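Long-range contact in periplasmic sugar-binding protein (Chloroflexus aurantiacus, PDB 4RXU), which binds D-glucose between its two lobes and probably serves as the periplasmic receptor of an ABC-type sugar transporter: residues A[70-83]-A[92-106]. Numbering follows the deposited sequence.
Sequences GSSAKEKENVEALI and ICPHDGTAAAAAAEA
E75 OE2 takes two hydrogen bonds, one from the backbone N of H95 and one from a water. The N of H95 lies 2.8 Å from E75 OE2 and donates to its syn lone pair, with an N-H...O angle of 165°. The water on OE2 also donates to C93 O, so it ties the carboxylate to the loop a second time. E75 OE1 receives a bond from another water, which in turn accepts from S72 OG and D96 N. Both carboxylate oxygens are thus satisfied, and their bonds probably hold the group against rotation. The E75 side chain reaches the loop because CG stands anti to the backbone N (chi1 174°) and the chain runs on extended. The E75 and I92 side chains cross at about a right angle, with E75 CG 4.0 Å from I92 CD1. With an alanine here, the N of H95 would probably lose its acceptor, each of the two waters would lose one of its partners, and a gap would open beside A100. The two helices, 72-83 and 101-106, follow strands 61-67 and 89-92, which flank strand 29-37 in the parallel part of the sheet, in the Rossmann-like fold of periplasmic binding proteins. Their axes run nearly parallel, 7° apart and 9.2 Å at closest approach. The small A103 is consistent with this spacing: its CB sits 4.2 Å from K76 CA. V79 puts CG2 against both I92 and A103, while its CG1 meets A103 O. At the far end I83 CD1 touches the backbone of A106. K76 runs along the edge of the interface, its CE 3.9 Å from A102 CB. At the loop end G70 CA packs over a face of the H95 ring, a CH-pi contact 3.8 Å from the centroid. In the same loop, P94 O accepts from R119, a residue of the glucose pocket.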
loop_
_atom_site.group_PDB
_atom_site.type_symbol
_atom_site.label_atom_id
_atom_site.label_comp_id
_atom_site.label_asym_id
_atom_site.label_seq_id
_atom_site.Cartn_x
_atom_site.Cartn_y
_atom_site.Cartn_z
ATOM N N GLY A 70 -7.651 -11.009 -8.730
ATOM C CA GLY A 70 -7.559 -11.378 -7.333
ATOM C C GLY A 70 -7.432 -12.862 -7.110
ATOM O O GLY A 70 -7.812 -13.347 -6.056
ATOM N N SER A 71 -6.921 -13.576 -8.120
ATOM C CA SER A 71 -6.764 -15.029 -8.073
ATOM C C SER A 71 -5.322 -15.446 -8.286
ATOM O O SER A 71 -4.754 -15.201 -9.356
ATOM C CB SER A 71 -7.606 -15.686 -9.155
ATOM O OG SER A 71 -7.257 -17.046 -9.304
ATOM N N SER A 72 -4.759 -16.166 -7.315
ATOM C CA SER A 72 -3.395 -16.677 -7.487
ATOM C C SER A 72 -3.325 -17.699 -8.614
ATOM O O SER A 72 -2.313 -17.807 -9.318
ATOM C CB SER A 72 -2.865 -17.325 -6.230
ATOM O OG SER A 72 -2.752 -16.396 -5.191
ATOM N N ALA A 73 -4.402 -18.450 -8.809
ATOM C CA ALA A 73 -4.392 -19.427 -9.872
ATOM C C ALA A 73 -4.400 -18.736 -11.239
ATOM O O ALA A 73 -3.688 -19.156 -12.169
ATOM C CB ALA A 73 -5.576 -20.382 -9.731
ATOM N N LYS A 74 -5.185 -17.672 -11.364
ATOM C CA LYS A 74 -5.204 -16.933 -12.633
ATOM C C LYS A 74 -3.869 -16.222 -12.844
ATOM O O LYS A 74 -3.361 -16.153 -13.944
ATOM C CB LYS A 74 -6.340 -15.924 -12.676
ATOM C CG LYS A 74 -6.402 -15.118 -13.959
ATOM C CD LYS A 74 -6.724 -15.989 -15.153
ATOM C CE LYS A 74 -6.905 -15.260 -16.473
ATOM N NZ LYS A 74 -8.120 -14.437 -16.556
ATOM N N GLU A 75 -3.317 -15.678 -11.770
ATOM C CA GLU A 75 -2.002 -15.060 -11.831
ATOM C C GLU A 75 -0.941 -15.999 -12.422
ATOM O O GLU A 75 -0.182 -15.639 -13.304
ATOM C CB GLU A 75 -1.645 -14.624 -10.420
ATOM C CG GLU A 75 -0.249 -14.080 -10.252
ATOM C CD GLU A 75 -0.054 -13.773 -8.792
ATOM O OE1 GLU A 75 0.452 -14.669 -8.061
ATOM O OE2 GLU A 75 -0.483 -12.674 -8.368
ATOM N N LYS A 76 -0.964 -17.232 -11.952
ATOM C CA LYS A 76 -0.019 -18.209 -12.430
ATOM C C LYS A 76 -0.262 -18.486 -13.914
ATOM O O LYS A 76 0.707 -18.575 -14.676
ATOM C CB LYS A 76 -0.055 -19.504 -11.610
ATOM C CG LYS A 76 1.064 -20.451 -12.001
ATOM C CD LYS A 76 1.064 -21.694 -11.153
ATOM C CE LYS A 76 2.356 -22.484 -11.310
ATOM N NZ LYS A 76 2.471 -22.884 -12.731
ATOM N N GLU A 77 -1.524 -18.618 -14.309
ATOM C CA GLU A 77 -1.876 -18.753 -15.718
ATOM C C GLU A 77 -1.321 -17.594 -16.538
ATOM O O GLU A 77 -0.726 -17.799 -17.596
ATOM C CB GLU A 77 -3.395 -18.836 -15.884
ATOM C CG GLU A 77 -4.023 -20.064 -15.245
ATOM C CD GLU A 77 -5.329 -20.460 -15.905
ATOM O OE1 GLU A 77 -5.942 -19.603 -16.576
ATOM O OE2 GLU A 77 -5.744 -21.628 -15.751
ATOM N N ASN A 78 -1.520 -16.377 -16.043
ATOM C CA ASN A 78 -1.033 -15.194 -16.716
ATOM C C ASN A 78 0.462 -15.307 -16.962
ATOM O O ASN A 78 0.961 -15.006 -18.063
ATOM C CB ASN A 78 -1.327 -13.940 -15.889
ATOM C CG ASN A 78 -2.776 -13.502 -15.931
ATOM O OD1 ASN A 78 -3.209 -12.736 -15.031
ATOM N ND2 ASN A 78 -3.509 -13.885 -16.954
ATOM N N VAL A 79 1.187 -15.700 -15.921
ATOM C CA VAL A 79 2.633 -15.874 -16.063
ATOM C C VAL A 79 2.927 -16.931 -17.126
ATOM O O VAL A 79 3.796 -16.745 -17.974
ATOM C CB VAL A 79 3.291 -16.204 -14.717
ATOM C CG1 VAL A 79 4.757 -16.585 -14.859
ATOM C CG2 VAL A 79 3.180 -14.993 -13.811
ATOM N N GLU A 80 2.206 -18.050 -17.075
ATOM C CA GLU A 80 2.472 -19.117 -18.036
ATOM C C GLU A 80 2.210 -18.664 -19.484
ATOM O O GLU A 80 2.970 -19.010 -20.407
ATOM C CB GLU A 80 1.696 -20.377 -17.668
ATOM C CG GLU A 80 2.151 -20.958 -16.326
ATOM C CD GLU A 80 1.242 -22.016 -15.749
ATOM O OE1 GLU A 80 0.021 -21.938 -15.960
ATOM O OE2 GLU A 80 1.767 -22.924 -15.053
ATOM N N ALA A 81 1.174 -17.847 -19.671
ATOM C CA ALA A 81 0.829 -17.326 -21.004
ATOM C C ALA A 81 1.939 -16.425 -21.505
ATOM O O ALA A 81 2.313 -16.477 -22.667
ATOM C CB ALA A 81 -0.468 -16.555 -20.959
ATOM N N LEU A 82 2.487 -15.608 -20.606
ATOM C CA LEU A 82 3.535 -14.672 -20.998
ATOM C C LEU A 82 4.830 -15.418 -21.340
ATOM O O LEU A 82 5.526 -15.083 -22.296
ATOM C CB LEU A 82 3.774 -13.666 -19.882
ATOM C CG LEU A 82 2.636 -12.646 -19.737
ATOM C CD1 LEU A 82 2.806 -11.847 -18.444
ATOM C CD2 LEU A 82 2.498 -11.724 -20.948
ATOM N N ILE A 83 5.140 -16.441 -20.548
ATOM C CA ILE A 83 6.295 -17.313 -20.836
ATOM C C ILE A 83 6.164 -17.868 -22.240
ATOM O O ILE A 83 7.137 -17.875 -23.001
ATOM C CB ILE A 83 6.409 -18.463 -19.832
ATOM C CG1 ILE A 83 6.853 -17.916 -18.474
ATOM C CG2 ILE A 83 7.386 -19.525 -20.336
ATOM C CD1 ILE A 83 6.659 -18.906 -17.343
ATOM N N ILE A 92 5.820 -8.258 -11.958
ATOM C CA ILE A 92 4.645 -8.878 -11.336
ATOM C C ILE A 92 4.357 -8.343 -9.933
ATOM O O ILE A 92 5.227 -8.392 -9.059
ATOM C CB ILE A 92 4.745 -10.431 -11.302
ATOM C CG1 ILE A 92 3.524 -11.028 -10.585
ATOM C CG2 ILE A 92 6.064 -10.920 -10.691
ATOM C CD1 ILE A 92 3.364 -12.514 -10.834
ATOM N N CYS A 93 3.125 -7.851 -9.762
ATOM C CA CYS A 93 2.598 -7.518 -8.467
ATOM C C CYS A 93 1.653 -8.644 -8.034
ATOM O O CYS A 93 0.583 -8.797 -8.610
ATOM C CB CYS A 93 1.887 -6.183 -8.491
ATOM S SG CYS A 93 1.150 -5.798 -6.912
ATOM N N PRO A 94 2.057 -9.422 -6.999
ATOM C CA PRO A 94 1.270 -10.560 -6.636
ATOM C C PRO A 94 -0.008 -10.211 -5.926
ATOM O O PRO A 94 -0.062 -9.275 -5.122
ATOM C CB PRO A 94 2.185 -11.343 -5.677
ATOM C CG PRO A 94 3.103 -10.322 -5.114
ATOM C CD PRO A 94 3.359 -9.434 -6.301
ATOM N N HIS A 95 -1.036 -10.998 -6.199
ATOM C CA HIS A 95 -2.217 -10.927 -5.350
ATOM C C HIS A 95 -1.949 -11.430 -3.936
ATOM O O HIS A 95 -2.253 -10.762 -2.944
ATOM C CB HIS A 95 -3.361 -11.713 -5.931
ATOM C CG HIS A 95 -4.523 -11.724 -5.010
ATOM N ND1 HIS A 95 -5.150 -10.561 -4.627
ATOM C CD2 HIS A 95 -5.077 -12.717 -4.286
ATOM C CE1 HIS A 95 -6.089 -10.846 -3.750
ATOM N NE2 HIS A 95 -6.079 -12.152 -3.541
ATOM N N ASP A 96 -1.330 -12.597 -3.866
ATOM C CA ASP A 96 -0.982 -13.223 -2.605
ATOM C C ASP A 96 0.503 -13.526 -2.663
ATOM O O ASP A 96 0.938 -14.305 -3.486
ATOM C CB ASP A 96 -1.809 -14.490 -2.383
ATOM C CG ASP A 96 -1.478 -15.192 -1.078
ATOM O OD1 ASP A 96 -0.284 -15.345 -0.706
ATOM O OD2 ASP A 96 -2.426 -15.621 -0.418
ATOM N N GLY A 97 1.281 -12.887 -1.806
ATOM C CA GLY A 97 2.737 -12.900 -1.989
ATOM C C GLY A 97 3.345 -14.286 -1.879
ATOM O O GLY A 97 4.147 -14.689 -2.685
ATOM N N THR A 98 2.926 -15.029 -0.859
ATOM C CA THR A 98 3.437 -16.371 -0.663
ATOM C C THR A 98 2.940 -17.303 -1.746
ATOM O O THR A 98 3.726 -18.104 -2.284
ATOM C CB THR A 98 3.073 -16.901 0.715
ATOM O OG1 THR A 98 3.760 -16.112 1.686
ATOM C CG2 THR A 98 3.522 -18.357 0.873
ATOM N N ALA A 99 1.659 -17.199 -2.077
ATOM C CA ALA A 99 1.084 -18.073 -3.104
ATOM C C ALA A 99 1.723 -17.907 -4.465
ATOM O O ALA A 99 1.712 -18.831 -5.261
ATOM C CB ALA A 99 -0.397 -17.846 -3.257
ATOM N N ALA A 100 2.274 -16.723 -4.724
ATOM C CA ALA A 100 2.913 -16.416 -6.016
ATOM C C ALA A 100 4.275 -17.094 -6.201
ATOM O O ALA A 100 4.899 -16.979 -7.271
ATOM C CB ALA A 100 3.072 -14.901 -6.142
ATOM N N ALA A 101 4.761 -17.783 -5.163
ATOM C CA ALA A 101 6.047 -18.452 -5.292
ATOM C C ALA A 101 6.154 -19.379 -6.516
ATOM O O ALA A 101 7.148 -19.332 -7.263
ATOM C CB ALA A 101 6.413 -19.187 -3.999
ATOM N N ALA A 102 5.140 -20.207 -6.744
ATOM C CA ALA A 102 5.216 -21.177 -7.857
ATOM C C ALA A 102 5.266 -20.461 -9.207
ATOM O O ALA A 102 5.971 -20.884 -10.120
ATOM C CB ALA A 102 4.073 -22.180 -7.816
ATOM N N ALA A 103 4.540 -19.353 -9.325
ATOM C CA ALA A 103 4.584 -18.538 -10.538
ATOM C C ALA A 103 5.974 -17.971 -10.823
ATOM O O ALA A 103 6.466 -18.015 -11.969
ATOM C CB ALA A 103 3.553 -17.422 -10.445
ATOM N N ALA A 104 6.602 -17.447 -9.765
ATOM C CA ALA A 104 7.947 -16.893 -9.877
ATOM C C ALA A 104 8.929 -18.019 -10.279
ATOM O O ALA A 104 9.798 -17.851 -11.128
ATOM C CB ALA A 104 8.351 -16.247 -8.549
ATOM N N GLU A 105 8.773 -19.173 -9.644
ATOM C CA GLU A 105 9.613 -20.321 -9.913
ATOM C C GLU A 105 9.447 -20.804 -11.346
ATOM O O GLU A 105 10.435 -21.163 -11.993
ATOM C CB GLU A 105 9.329 -21.431 -8.904
ATOM C CG GLU A 105 9.873 -21.062 -7.530
ATOM C CD GLU A 105 9.298 -21.851 -6.375
ATOM O OE1 GLU A 105 8.408 -22.710 -6.560
ATOM O OE2 GLU A 105 9.748 -21.563 -5.244
ATOM N N ALA A 106 8.216 -20.776 -11.850
ATOM C CA ALA A 106 7.961 -21.164 -13.236
ATOM C C ALA A 106 8.643 -20.206 -14.205
ATOM O O ALA A 106 9.181 -20.624 -15.225
ATOM C CB ALA A 106 6.465 -21.242 -13.532
HETATM O O HOH W 1 -0.698 -14.728 -5.632
HETATM O O HOH W 2 -1.173 -10.653 -9.975
#